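Local coordinates for tryptophan synthase alpha chain (Aquifex aeolicus, PDB 2EKC), which probably catalyses the aldol cleavage of indoleglycerol phosphate to indole and glyceraldehyde 3-phosphate, in the last step of tryptophan biosynthesis, at residues Phe126-Leu131 against Glu137-Val142. Residues are numbered along the deposited sequence; the frame is centred on the assembly and turned at random.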
ATOM      1  N   PHE A 126      -3.333   7.426  -2.203  1.00 13.44           N
ATOM      2  CA  PHE A 126      -1.945   7.256  -2.634  1.00 12.19           C
ATOM      3  C   PHE A 126      -0.996   6.957  -1.485  1.00 12.84           C
ATOM      4  O   PHE A 126      -1.285   7.232  -0.324  1.00 13.72           O
ATOM      5  CB  PHE A 126      -1.374   8.532  -3.291  1.00 11.84           C
ATOM      6  CG  PHE A 126      -2.093   9.001  -4.533  1.00 11.54           C
ATOM      7  CD1 PHE A 126      -2.867   8.141  -5.302  1.00 13.67           C
ATOM      8  CD2 PHE A 126      -1.940  10.326  -4.957  1.00 13.14           C
ATOM      9  CE1 PHE A 126      -3.479   8.591  -6.481  1.00 13.04           C
ATOM     10  CE2 PHE A 126      -2.542  10.787  -6.127  1.00 11.81           C
ATOM     11  CZ  PHE A 126      -3.316   9.916  -6.894  1.00 13.06           C
ATOM     12  N   ILE A 127       0.153   6.395  -1.844  1.00 14.26           N
ATOM     13  CA  ILE A 127       1.252   6.160  -0.917  1.00 13.93           C
ATOM     14  C   ILE A 127       2.421   6.674  -1.744  1.00 14.12           C
ATOM     15  O   ILE A 127       2.787   6.070  -2.751  1.00 14.75           O
ATOM     16  CB  ILE A 127       1.496   4.679  -0.587  1.00 16.33           C
ATOM     17  CG1 ILE A 127       0.419   4.172   0.372  1.00 18.21           C
ATOM     18  CG2 ILE A 127       2.874   4.525   0.062  1.00 16.86           C
ATOM     19  CD1 ILE A 127       0.608   2.732   0.784  1.00 19.54           C
ATOM     20  N   VAL A 128       2.971   7.812  -1.338  1.00 15.63           N
ATOM     21  CA  VAL A 128       4.088   8.438  -2.038  1.00 15.81           C
ATOM     22  C   VAL A 128       5.311   8.325  -1.135  1.00 18.47           C
ATOM     23  O   VAL A 128       5.502   9.128  -0.223  1.00 18.06           O
ATOM     24  CB  VAL A 128       3.779   9.923  -2.327  1.00 16.23           C
ATOM     25  CG1 VAL A 128       4.898  10.553  -3.132  1.00 14.94           C
ATOM     26  CG2 VAL A 128       2.464  10.029  -3.081  1.00 16.87           C
ATOM     27  N   PRO A 129       6.163   7.323  -1.391  1.00 19.85           N
ATOM     28  CA  PRO A 129       7.382   7.045  -0.630  1.00 20.58           C
ATOM     29  C   PRO A 129       8.445   8.136  -0.598  1.00 21.32           C
ATOM     30  O   PRO A 129       9.201   8.225   0.368  1.00 23.25           O
ATOM     31  CB  PRO A 129       7.891   5.756  -1.267  1.00 19.70           C
ATOM     32  CG  PRO A 129       7.489   5.919  -2.689  1.00 21.30           C
ATOM     33  CD  PRO A 129       6.074   6.442  -2.567  1.00 18.89           C
ATOM     34  N   ASP A 130       8.505   8.971  -1.632  1.00 20.19           N
ATOM     35  CA  ASP A 130       9.517  10.025  -1.666  1.00 20.80           C
ATOM     36  C   ASP A 130       8.936  11.427  -1.750  1.00 19.71           C
ATOM     37  O   ASP A 130       9.542  12.316  -2.341  1.00 20.95           O
ATOM     38  CB  ASP A 130      10.466   9.785  -2.846  1.00 19.47           C
ATOM     39  CG  ASP A 130       9.815  10.070  -4.195  1.00 19.66           C
ATOM     40  OD1 ASP A 130       8.576   9.957  -4.318  1.00 16.54           O
ATOM     41  OD2 ASP A 130      10.557  10.395  -5.144  1.00 20.10           O
ATOM     42  N   LEU A 131       7.773  11.635  -1.143  1.00 20.85           N
ATOM     43  CA  LEU A 131       7.125  12.942  -1.190  1.00 18.77           C
ATOM     44  C   LEU A 131       7.978  14.064  -0.606  1.00 18.86           C
ATOM     45  O   LEU A 131       8.276  14.074   0.591  1.00 19.46           O
ATOM     46  CB  LEU A 131       5.780  12.902  -0.455  1.00 17.58           C
ATOM     47  CG  LEU A 131       4.949  14.195  -0.494  1.00 14.90           C
ATOM     48  CD1 LEU A 131       4.534  14.502  -1.923  1.00 14.00           C
ATOM     49  CD2 LEU A 131       3.714  14.044   0.384  1.00 15.15           C
ATOM     50  N   GLU A 137       1.957  20.094   0.782  1.00 20.59           N
ATOM     51  CA  GLU A 137       0.727  20.861   0.924  1.00 21.58           C
ATOM     52  C   GLU A 137      -0.050  20.976  -0.378  1.00 21.44           C
ATOM     53  O   GLU A 137      -1.275  20.854  -0.382  1.00 22.17           O
ATOM     54  CB  GLU A 137       1.022  22.258   1.482  1.00 25.01           C
ATOM     55  CG  GLU A 137       1.643  22.258   2.875  1.00 30.75           C
ATOM     56  CD  GLU A 137       0.873  21.393   3.863  1.00 35.98           C
ATOM     57  OE1 GLU A 137      -0.359  21.578   3.990  1.00 38.30           O
ATOM     58  OE2 GLU A 137       1.504  20.527   4.515  1.00 38.39           O
ATOM     59  N   GLU A 138       0.648  21.204  -1.485  1.00 20.68           N
ATOM     60  CA  GLU A 138      -0.034  21.329  -2.764  1.00 21.65           C
ATOM     61  C   GLU A 138      -0.688  20.008  -3.161  1.00 19.78           C
ATOM     62  O   GLU A 138      -1.828  19.987  -3.624  1.00 18.74           O
ATOM     63  CB  GLU A 138       0.934  21.777  -3.866  1.00 22.97           C
ATOM     64  CG  GLU A 138       0.272  21.853  -5.238  1.00 28.19           C
ATOM     65  CD  GLU A 138       1.208  22.312  -6.342  1.00 31.69           C
ATOM     66  OE1 GLU A 138       2.357  21.816  -6.409  1.00 33.26           O
ATOM     67  OE2 GLU A 138       0.785  23.161  -7.157  1.00 34.08           O
ATOM     68  N   LEU A 139       0.033  18.908  -2.981  1.00 17.93           N
ATOM     69  CA  LEU A 139      -0.511  17.599  -3.328  1.00 16.91           C
ATOM     70  C   LEU A 139      -1.708  17.254  -2.457  1.00 14.87           C
ATOM     71  O   LEU A 139      -2.721  16.765  -2.949  1.00 16.52           O
ATOM     72  CB  LEU A 139       0.554  16.511  -3.173  1.00 15.53           C
ATOM     73  CG  LEU A 139       0.048  15.075  -3.381  1.00 13.69           C
ATOM     74  CD1 LEU A 139      -0.502  14.920  -4.784  1.00 15.29           C
ATOM     75  CD2 LEU A 139       1.185  14.085  -3.144  1.00 14.47           C
ATOM     76  N   LYS A 140      -1.588  17.493  -1.157  1.00 16.30           N
ATOM     77  CA  LYS A 140      -2.683  17.183  -0.247  1.00 17.76           C
ATOM     78  C   LYS A 140      -3.943  17.946  -0.663  1.00 17.72           C
ATOM     79  O   LYS A 140      -5.041  17.383  -0.695  1.00 16.36           O
ATOM     80  CB  LYS A 140      -2.302  17.542   1.194  1.00 17.77           C
ATOM     81  CG  LYS A 140      -1.094  16.786   1.732  1.00 21.00           C
ATOM     82  CD  LYS A 140      -0.767  17.222   3.156  1.00 23.96           C
ATOM     83  CE  LYS A 140       0.545  16.624   3.638  1.00 25.14           C
ATOM     84  NZ  LYS A 140       0.866  17.029   5.037  1.00 26.50           N
ATOM     85  N   ALA A 141      -3.772  19.224  -0.993  1.00 17.41           N
ATOM     86  CA  ALA A 141      -4.894  20.063  -1.410  1.00 18.18           C
ATOM     87  C   ALA A 141      -5.614  19.489  -2.626  1.00 18.62           C
ATOM     88  O   ALA A 141      -6.840  19.431  -2.650  1.00 21.31           O
ATOM     89  CB  ALA A 141      -4.406  21.481  -1.712  1.00 18.89           C
ATOM     90  N   VAL A 142      -4.858  19.063  -3.636  1.00 18.52           N
ATOM     91  CA  VAL A 142      -5.462  18.498  -4.841  1.00 17.78           C
ATOM     92  C   VAL A 142      -6.123  17.155  -4.534  1.00 17.80           C
ATOM     93  O   VAL A 142      -7.222  16.865  -5.012  1.00 16.20           O
ATOM     94  CB  VAL A 142      -4.418  18.289  -5.963  1.00 20.19           C
ATOM     95  CG1 VAL A 142      -5.102  17.762  -7.214  1.00 19.29           C
ATOM     96  CG2 VAL A 142      -3.707  19.599  -6.265  1.00 21.19           C
TER
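Leu139 packs from its helix against Leu131 and, more loosely, Val128, and these three apolar side chains make the close contacts. One methyl, CD2 of Leu139, serves both partners: it lies 3.6 Å from CD1 of Leu131, the two leucine side chains slanting across each other, and 4.3 Å from CG2 of Val128. In both leucines CG stands anti to the backbone N (chi1 174° in Leu139, -177° in Leu131), which extends each branched end toward the other over a backbone gap of 9.2 Å between their CA atoms. Leucine suits both places because the two extended side chains together span that distance, each contributing a methyl, while beta-branched Val128 suits the extended backbone just after strand 125-127, where its CB points toward the helix.

No hydrogen bond joins the segments. Within the helix, Lys140 NZ pairs with Glu137 OE2 at 3.6 Å, a long salt bridge on the more solvent-facing side.

The contact belongs to one beta-alpha-beta unit of the TIM barrel, strand 125-127, helix 133-145 and strand 149-154, with strand 97-100 on the other flank of 125-127. Helix 133-145 packs back on its strand beside helix 111-120, whose Phe114 meets the ring of Phe126.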